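Local coordinates for catechol 1,2-dioxygenase (Acinetobacter sp., PDB 1DMH), which catalyses the Fe(III)-dependent intradiol cleavage of catechol by molecular oxygen to cis,cis-muconate, the first step in converting catechol along the beta-ketoadipate pathway, at residues A[247-252]-A[260-265]; A[241-246]-A[284-289]; A[89-94]-A[299-304]. All coordinates share one frame; numbering follows the deposited sequence.

Contacts 1 and 2 are neighbours, their centres about 8 Å apart, and both draw on the mixed sheet of the catalytic core. The strand of 260-265 belongs between those of 241-246 and 284-289, and probable hydrogen bonds, Leu261 O to Asn242 N at 2.7 Å and Val263 N to Asn242 O at 2.8 Å, join the two contacts directly. Both lie in the neighbourhood of the active site: the side chain of Ile241 lies about 11 Å from the ferric ion and from bound 4-methylcatechol, that of Thr249 about 14 Å from the ion. Contact 3 is separate, its centre about 25 Å and 26 Å from those of contacts 1 and 2, where the helical part meets the core.

Contact 1: residues A[247-252]-A[260-265]; sequences PYTYDD and GLVVDA
Thr249 and Tyr250 converge on a single methyl of Val262, bringing an irregular loop against the start of a strand. From CB, which points to the strand, the Thr249 side chain branches two ways. Its CG2 lies anti to the backbone N and extends tip to tip toward Val262, with Thr249 CG2 and Val262 CG2 4.0 Å apart; the same methyl sits 3.4 Å above one face of the Tyr250 ring, offset toward the rim. The other branch, OG1, turns back to hydrogen-bond the carbonyl O of Asp246. Threonine suits the place, offering a hydroxyl to its own loop and a methyl to the strand. Tyr250, an exposed loop residue whose aromatic side chain is long enough to reach across, meets Val262 at about a right angle, its OH 4.0 Å from Val262 CG2. Valine answers with a compact, beta-branched apolar surface. The junction is small (93 Å²) and no hydrogen bond spans it. A type I turn from Tyr248 to Asp251, closed by Asp251 N to Tyr248 O at 2.9 Å, shapes the loop. This loop follows strand 237-243 and leads to strand 262-268, which pairs parallel with the former; the second methyl of Val262 reaches Ala244.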
loop_
_atom_site.group_PDB
_atom_site.type_symbol
_atom_site.label_atom_id
_atom_site.label_comp_id
_atom_site.label_asym_id
_atom_site.label_seq_id
_atom_site.Cartn_x
_atom_site.Cartn_y
_atom_site.Cartn_z
ATOM N N PRO A 247 9.099 25.929 -15.784
ATOM C CA PRO A 247 10.334 25.554 -15.095
ATOM C C PRO A 247 10.498 24.058 -14.971
ATOM O O PRO A 247 11.612 23.565 -14.842
ATOM C CB PRO A 247 10.161 26.183 -13.714
ATOM C CG PRO A 247 9.270 27.336 -13.986
ATOM C CD PRO A 247 8.248 26.692 -14.863
ATOM N N TYR A 248 9.384 23.337 -14.991
ATOM C CA TYR A 248 9.432 21.899 -14.837
ATOM C C TYR A 248 9.171 21.111 -16.093
ATOM O O TYR A 248 8.978 19.893 -16.042
ATOM C CB TYR A 248 8.462 21.484 -13.743
ATOM C CG TYR A 248 8.896 22.016 -12.410
ATOM C CD1 TYR A 248 9.968 21.435 -11.751
ATOM C CD2 TYR A 248 8.292 23.131 -11.837
ATOM C CE1 TYR A 248 10.441 21.939 -10.548
ATOM C CE2 TYR A 248 8.760 23.647 -10.621
ATOM C CZ TYR A 248 9.840 23.037 -9.985
ATOM O OH TYR A 248 10.332 23.487 -8.778
ATOM N N THR A 249 9.177 21.807 -17.227
ATOM C CA THR A 249 8.944 21.154 -18.497
ATOM C C THR A 249 9.778 19.894 -18.644
ATOM O O THR A 249 9.266 18.845 -18.992
ATOM C CB THR A 249 9.262 22.093 -19.660
ATOM O OG1 THR A 249 8.402 23.226 -19.580
ATOM C CG2 THR A 249 9.032 21.402 -20.984
ATOM N N TYR A 250 11.067 19.983 -18.368
ATOM C CA TYR A 250 11.904 18.807 -18.533
ATOM C C TYR A 250 12.344 18.231 -17.200
ATOM O O TYR A 250 13.406 17.609 -17.095
ATOM C CB TYR A 250 13.124 19.148 -19.400
ATOM C CG TYR A 250 12.742 19.736 -20.739
ATOM C CD1 TYR A 250 12.382 18.909 -21.813
ATOM C CD2 TYR A 250 12.645 21.123 -20.914
ATOM C CE1 TYR A 250 11.929 19.448 -23.033
ATOM C CE2 TYR A 250 12.193 21.677 -22.129
ATOM C CZ TYR A 250 11.837 20.835 -23.180
ATOM O OH TYR A 250 11.385 21.386 -24.369
ATOM N N ASP A 251 11.518 18.420 -16.180
ATOM C CA ASP A 251 11.864 17.928 -14.872
ATOM C C ASP A 251 10.576 17.651 -14.121
ATOM O O ASP A 251 10.377 18.066 -12.983
ATOM C CB ASP A 251 12.746 18.967 -14.173
ATOM C CG ASP A 251 13.246 18.505 -12.821
ATOM O OD1 ASP A 251 13.359 17.276 -12.597
ATOM O OD2 ASP A 251 13.560 19.387 -11.989
ATOM N N ASP A 252 9.704 16.932 -14.806
ATOM C CA ASP A 252 8.392 16.535 -14.309
ATOM C C ASP A 252 8.597 15.375 -13.312
ATOM O O ASP A 252 9.315 14.433 -13.629
ATOM C CB ASP A 252 7.593 16.115 -15.544
ATOM C CG ASP A 252 6.224 15.608 -15.236
ATOM O OD1 ASP A 252 5.711 15.774 -14.109
ATOM O OD2 ASP A 252 5.635 15.038 -16.178
ATOM N N GLY A 260 7.573 16.981 -28.835
ATOM C CA GLY A 260 6.411 16.971 -29.685
ATOM C C GLY A 260 5.171 17.274 -28.873
ATOM O O GLY A 260 4.121 17.494 -29.445
ATOM N N LEU A 261 5.274 17.278 -27.549
ATOM C CA LEU A 261 4.109 17.578 -26.715
ATOM C C LEU A 261 4.262 18.904 -25.958
ATOM O O LEU A 261 3.418 19.247 -25.111
ATOM C CB LEU A 261 3.840 16.445 -25.721
ATOM C CG LEU A 261 3.542 15.065 -26.318
ATOM C CD1 LEU A 261 3.270 14.080 -25.178
ATOM C CD2 LEU A 261 2.350 15.142 -27.282
ATOM N N VAL A 262 5.331 19.646 -26.255
ATOM C CA VAL A 262 5.565 20.945 -25.611
ATOM C C VAL A 262 5.022 21.988 -26.581
ATOM O O VAL A 262 5.487 22.082 -27.708
ATOM C CB VAL A 262 7.077 21.181 -25.373
ATOM C CG1 VAL A 262 7.305 22.541 -24.738
ATOM C CG2 VAL A 262 7.637 20.061 -24.503
ATOM N N VAL A 263 4.048 22.771 -26.142
ATOM C CA VAL A 263 3.410 23.755 -27.005
ATOM C C VAL A 263 3.513 25.198 -26.473
ATOM O O VAL A 263 3.348 25.445 -25.275
ATOM C CB VAL A 263 1.905 23.336 -27.187
ATOM C CG1 VAL A 263 1.157 24.312 -28.089
ATOM C CG2 VAL A 263 1.829 21.894 -27.736
ATOM N N ASP A 264 3.788 26.147 -27.367
ATOM C CA ASP A 264 3.881 27.552 -26.971
ATOM C C ASP A 264 2.500 28.178 -26.845
ATOM O O ASP A 264 1.652 28.007 -27.717
ATOM C CB ASP A 264 4.619 28.406 -28.012
ATOM C CG ASP A 264 5.986 27.867 -28.368
ATOM O OD1 ASP A 264 6.811 27.640 -27.454
ATOM O OD2 ASP A 264 6.237 27.676 -29.582
ATOM N N ALA A 265 2.281 28.919 -25.771
ATOM C CA ALA A 265 1.019 29.628 -25.592
ATOM C C ALA A 265 1.337 31.063 -26.025
ATOM O O ALA A 265 2.019 31.790 -25.304
ATOM C CB ALA A 265 0.595 29.607 -24.134
#

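Contact 2: residues A[241-246]-A[284-289]; sequences INVAGD and AEMVFD
Ile241 packs closely against both Phe288 and Met286, and this is the dense half of the contact. With chi1 at 53°, its CG1 stands between the backbone N and the carbonyl carbon, the crowded position, while CG2 is set over the centre of one face of the Phe288 ring. This is a CH-pi contact, modelled too short for its exact length to carry weight. The other branch ends in CD1, which meets Met286 tip to tip, with Ile241 CD1 and Met286 CE 3.9 Å apart. A forked isoleucine can serve two neighbours at once, a flat ring receives a methyl on its face, and a flexible methionine, bent at chi3 (72°), brings its terminal methyl across. Strands 237-243 and 283-291 do not pair; strand 262-268 runs between them, parallel to the first and antiparallel to the second, within the curled mixed sheet of the intradiol dioxygenase core. Val263 of that middle strand touches Ile241, Met286 and Phe288. Ile241 also packs on Ile225, a catechol-binding residue of strand 220-230. Toward the turn the packing thins: Val243 CG2 approaches Met286 CE only to 4.3 Å, and Val243 is partly exposed. Val243 opens a type II turn to Asp246, whose third position, Gly245, has phi 95°, a conformation in which a CB would press on the preceding carbonyl O. Val287, on the other strand, points away and is exposed.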
loop_
_atom_site.group_PDB
_atom_site.type_symbol
_atom_site.label_atom_id
_atom_site.label_comp_id
_atom_site.label_asym_id
_atom_site.label_seq_id
_atom_site.Cartn_x
_atom_site.Cartn_y
_atom_site.Cartn_z
ATOM N N ILE A 241 -0.391 17.951 -23.306
ATOM C CA ILE A 241 0.539 18.944 -23.833
ATOM C C ILE A 241 1.068 19.751 -22.667
ATOM O O ILE A 241 0.379 19.938 -21.670
ATOM C CB ILE A 241 -0.079 19.877 -24.907
ATOM C CG1 ILE A 241 -1.364 20.534 -24.408
ATOM C CG2 ILE A 241 -0.276 19.080 -26.180
ATOM C CD1 ILE A 241 -2.035 21.463 -25.433
ATOM N N ASN A 242 2.319 20.167 -22.805
ATOM C CA ASN A 242 3.039 20.948 -21.812
ATOM C C ASN A 242 3.119 22.382 -22.273
ATOM O O ASN A 242 3.410 22.643 -23.442
ATOM C CB ASN A 242 4.466 20.424 -21.680
ATOM C CG ASN A 242 4.529 19.170 -20.926
ATOM O OD1 ASN A 242 4.411 19.189 -19.708
ATOM N ND2 ASN A 242 4.673 18.040 -21.627
ATOM N N VAL A 243 2.874 23.312 -21.362
ATOM C CA VAL A 243 2.962 24.721 -21.728
ATOM C C VAL A 243 4.460 25.067 -21.796
ATOM O O VAL A 243 5.202 24.916 -20.811
ATOM C CB VAL A 243 2.220 25.610 -20.687
ATOM C CG1 VAL A 243 2.397 27.076 -21.030
ATOM C CG2 VAL A 243 0.731 25.232 -20.659
ATOM N N ALA A 244 4.912 25.504 -22.966
ATOM C CA ALA A 244 6.327 25.832 -23.127
ATOM C C ALA A 244 6.781 26.932 -22.142
ATOM O O ALA A 244 6.021 27.841 -21.788
ATOM C CB ALA A 244 6.619 26.242 -24.609
ATOM N N GLY A 245 8.020 26.815 -21.678
ATOM C CA GLY A 245 8.562 27.803 -20.764
ATOM C C GLY A 245 8.435 27.447 -19.300
ATOM O O GLY A 245 9.082 28.069 -18.464
ATOM N N ASP A 246 7.614 26.450 -18.970
ATOM C CA ASP A 246 7.435 26.078 -17.581
ATOM C C ASP A 246 8.773 25.579 -17.034
ATOM O O ASP A 246 9.512 24.890 -17.722
ATOM C CB ASP A 246 6.359 25.001 -17.460
ATOM C CG ASP A 246 5.986 24.724 -16.022
ATOM O OD1 ASP A 246 6.844 24.212 -15.285
ATOM O OD2 ASP A 246 4.845 25.027 -15.608
ATOM N N ALA A 284 -4.304 34.071 -24.222
ATOM C CA ALA A 284 -3.253 33.220 -24.764
ATOM C C ALA A 284 -3.896 32.260 -25.794
ATOM O O ALA A 284 -5.076 31.891 -25.687
ATOM C CB ALA A 284 -2.601 32.431 -23.640
ATOM N N GLU A 285 -3.128 31.883 -26.810
ATOM C CA GLU A 285 -3.619 30.943 -27.810
ATOM C C GLU A 285 -2.631 29.783 -27.998
ATOM O O GLU A 285 -1.410 29.998 -28.090
ATOM C CB GLU A 285 -3.853 31.633 -29.161
ATOM C CG GLU A 285 -4.246 30.672 -30.283
ATOM C CD GLU A 285 -4.433 31.369 -31.613
ATOM O OE1 GLU A 285 -3.606 32.247 -31.948
ATOM O OE2 GLU A 285 -5.387 31.031 -32.346
ATOM N N MET A 286 -3.166 28.563 -28.030
ATOM C CA MET A 286 -2.379 27.347 -28.255
ATOM C C MET A 286 -3.093 26.548 -29.336
ATOM O O MET A 286 -4.312 26.416 -29.322
ATOM C CB MET A 286 -2.271 26.487 -26.994
ATOM C CG MET A 286 -1.541 27.150 -25.827
ATOM S SD MET A 286 -1.473 26.136 -24.321
ATOM C CE MET A 286 -0.325 24.915 -24.798
ATOM N N VAL A 287 -2.328 26.056 -30.301
ATOM C CA VAL A 287 -2.872 25.248 -31.378
ATOM C C VAL A 287 -2.230 23.872 -31.185
ATOM O O VAL A 287 -1.026 23.784 -30.978
ATOM C CB VAL A 287 -2.448 25.799 -32.770
ATOM C CG1 VAL A 287 -3.062 24.958 -33.885
ATOM C CG2 VAL A 287 -2.866 27.236 -32.902
ATOM N N PHE A 288 -3.012 22.804 -31.213
ATOM C CA PHE A 288 -2.412 21.480 -31.073
ATOM C C PHE A 288 -3.248 20.488 -31.852
ATOM O O PHE A 288 -4.420 20.281 -31.541
ATOM C CB PHE A 288 -2.332 21.036 -29.608
ATOM C CG PHE A 288 -1.576 19.744 -29.419
ATOM C CD1 PHE A 288 -0.236 19.646 -29.804
ATOM C CD2 PHE A 288 -2.204 18.610 -28.916
ATOM C CE1 PHE A 288 0.468 18.436 -29.695
ATOM C CE2 PHE A 288 -1.507 17.404 -28.806
ATOM C CZ PHE A 288 -0.165 17.328 -29.201
ATOM N N ASP A 289 -2.649 19.915 -32.895
ATOM C CA ASP A 289 -3.329 18.915 -33.727
ATOM C C ASP A 289 -2.909 17.548 -33.240
ATOM O O ASP A 289 -1.772 17.363 -32.779
ATOM C CB ASP A 289 -2.923 18.995 -35.202
ATOM C CG ASP A 289 -3.202 20.333 -35.821
ATOM O OD1 ASP A 289 -4.158 21.016 -35.405
ATOM O OD2 ASP A 289 -2.476 20.680 -36.758
#

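Contact 3: residues A[89-94]-A[299-304]; sequences DAEDAA and VDNQVV
At the end of helix 80-94, the fifth of the N-terminal helices that each subunit contributes to the helical zipper, Glu91 and Asp92 face Asn301 of the loop that follows the last long strand of the core. Glu91 CG is anti to the backbone N, and the extended chain reaches out from the helix so that the Glu91 and Asn301 side chains run antiparallel alongside one another. The carboxylate lies beside the amide, their planes 16° apart, though the amide's O and N are not securely told apart. Glutamate is long enough to reach the loop from the helix. The shorter Asp92 stays nearer the helix: its OD1 forms a salt bridge with Arg235, and its OD2 is held by Arg103 and Asn99, which probably offsets the charge of this buried carboxylate. The loop has order of its own. Asp300 OD1 accepts Gln302 N at 3.0 Å, with an angle of 158° at the hydrogen, closing an Asx turn; the N-H arrives on the anti side, somewhat out of the carboxylate plane. Aspartate suits this corner, since OD2 can meanwhile bond the backbone N of Lys236. Helix 80-94 thus meets, through Glu91 and Asp92, the C-terminal loop that runs from strand 283-291 toward strand 309-310, while Val3 of the second subunit packs on Ala90 and Ala94, and Asp53 of that subunit on Val304.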
loop_
_atom_site.group_PDB
_atom_site.type_symbol
_atom_site.label_atom_id
_atom_site.label_comp_id
_atom_site.label_asym_id
_atom_site.label_seq_id
_atom_site.Cartn_x
_atom_site.Cartn_y
_atom_site.Cartn_z
ATOM N N ASP A 89 5.026 1.742 -26.283
ATOM C CA ASP A 89 5.763 2.262 -27.437
ATOM C C ASP A 89 6.601 1.176 -28.102
ATOM O O ASP A 89 6.640 1.067 -29.334
ATOM C CB ASP A 89 6.686 3.399 -27.055
ATOM C CG ASP A 89 5.943 4.665 -26.740
ATOM O OD1 ASP A 89 4.787 4.818 -27.173
ATOM O OD2 ASP A 89 6.533 5.520 -26.071
ATOM N N ALA A 90 7.274 0.376 -27.280
ATOM C CA ALA A 90 8.095 -0.711 -27.791
ATOM C C ALA A 90 7.224 -1.680 -28.596
ATOM O O ALA A 90 7.602 -2.109 -29.689
ATOM C CB ALA A 90 8.769 -1.452 -26.623
ATOM N N GLU A 91 6.062 -2.025 -28.047
ATOM C CA GLU A 91 5.153 -2.950 -28.705
ATOM C C GLU A 91 4.664 -2.377 -30.034
ATOM O O GLU A 91 4.593 -3.093 -31.028
ATOM C CB GLU A 91 3.984 -3.239 -27.795
ATOM C CG GLU A 91 3.161 -4.389 -28.233
ATOM C CD GLU A 91 1.910 -4.531 -27.390
ATOM O OE1 GLU A 91 1.005 -3.665 -27.504
ATOM O OE2 GLU A 91 1.836 -5.496 -26.595
ATOM N N ASP A 92 4.338 -1.087 -30.060
ATOM C CA ASP A 92 3.910 -0.454 -31.308
ATOM C C ASP A 92 5.059 -0.443 -32.331
ATOM O O ASP A 92 4.837 -0.692 -33.523
ATOM C CB ASP A 92 3.451 0.995 -31.096
ATOM C CG ASP A 92 2.086 1.106 -30.439
ATOM O OD1 ASP A 92 1.388 0.090 -30.250
ATOM O OD2 ASP A 92 1.703 2.255 -30.130
ATOM N N ALA A 93 6.270 -0.137 -31.867
ATOM C CA ALA A 93 7.439 -0.089 -32.737
ATOM C C ALA A 93 7.634 -1.447 -33.392
ATOM O O ALA A 93 7.949 -1.540 -34.583
ATOM C CB ALA A 93 8.681 0.292 -31.940
ATOM N N ALA A 94 7.436 -2.509 -32.622
ATOM C CA ALA A 94 7.595 -3.853 -33.165
ATOM C C ALA A 94 6.520 -4.162 -34.223
ATOM O O ALA A 94 6.762 -4.943 -35.141
ATOM C CB ALA A 94 7.554 -4.894 -32.035
ATOM N N VAL A 299 -8.852 -4.499 -33.343
ATOM C CA VAL A 299 -8.918 -4.226 -31.906
ATOM C C VAL A 299 -7.944 -3.156 -31.422
ATOM O O VAL A 299 -6.885 -2.929 -32.024
ATOM C CB VAL A 299 -8.649 -5.500 -31.055
ATOM C CG1 VAL A 299 -9.688 -6.572 -31.357
ATOM C CG2 VAL A 299 -7.249 -6.019 -31.338
ATOM N N ASP A 300 -8.324 -2.505 -30.325
ATOM C CA ASP A 300 -7.482 -1.478 -29.709
ATOM C C ASP A 300 -6.596 -2.225 -28.723
ATOM O O ASP A 300 -7.016 -2.515 -27.599
ATOM C CB ASP A 300 -8.299 -0.441 -28.940
ATOM C CG ASP A 300 -7.439 0.716 -28.496
ATOM O OD1 ASP A 300 -6.226 0.497 -28.318
ATOM O OD2 ASP A 300 -7.955 1.819 -28.322
ATOM N N ASN A 301 -5.373 -2.528 -29.147
ATOM C CA ASN A 301 -4.459 -3.299 -28.316
ATOM C C ASN A 301 -3.831 -2.547 -27.142
ATOM O O ASN A 301 -3.116 -3.145 -26.333
ATOM C CB ASN A 301 -3.340 -3.903 -29.173
ATOM C CG ASN A 301 -2.505 -2.855 -29.892
ATOM O OD1 ASN A 301 -1.344 -3.112 -30.242
ATOM N ND2 ASN A 301 -3.087 -1.688 -30.144
ATOM N N GLN A 302 -4.121 -1.259 -27.013
ATOM C CA GLN A 302 -3.506 -0.504 -25.936
ATOM C C GLN A 302 -4.452 0.274 -25.002
ATOM O O GLN A 302 -3.985 0.991 -24.123
ATOM C CB GLN A 302 -2.417 0.397 -26.550
ATOM C CG GLN A 302 -2.854 1.284 -27.763
ATOM C CD GLN A 302 -3.580 2.577 -27.360
ATOM O OE1 GLN A 302 -4.827 2.674 -27.333
ATOM N NE2 GLN A 302 -2.787 3.579 -27.024
ATOM N N VAL A 303 -5.769 0.125 -25.160
ATOM C CA VAL A 303 -6.680 0.842 -24.272
ATOM C C VAL A 303 -6.481 0.313 -22.866
ATOM O O VAL A 303 -6.273 -0.886 -22.660
ATOM C CB VAL A 303 -8.201 0.601 -24.476
ATOM C CG1 VAL A 303 -8.903 1.914 -24.581
ATOM C CG2 VAL A 303 -8.473 -0.358 -25.584
ATOM N N VAL A 304 -6.613 1.202 -21.897
ATOM C CA VAL A 304 -6.476 0.789 -20.522
ATOM C C VAL A 304 -7.783 0.935 -19.767
ATOM O O VAL A 304 -8.447 1.979 -19.810
ATOM C CB VAL A 304 -5.379 1.599 -19.813
ATOM C CG1 VAL A 304 -5.290 1.185 -18.352
ATOM C CG2 VAL A 304 -4.040 1.384 -20.531
#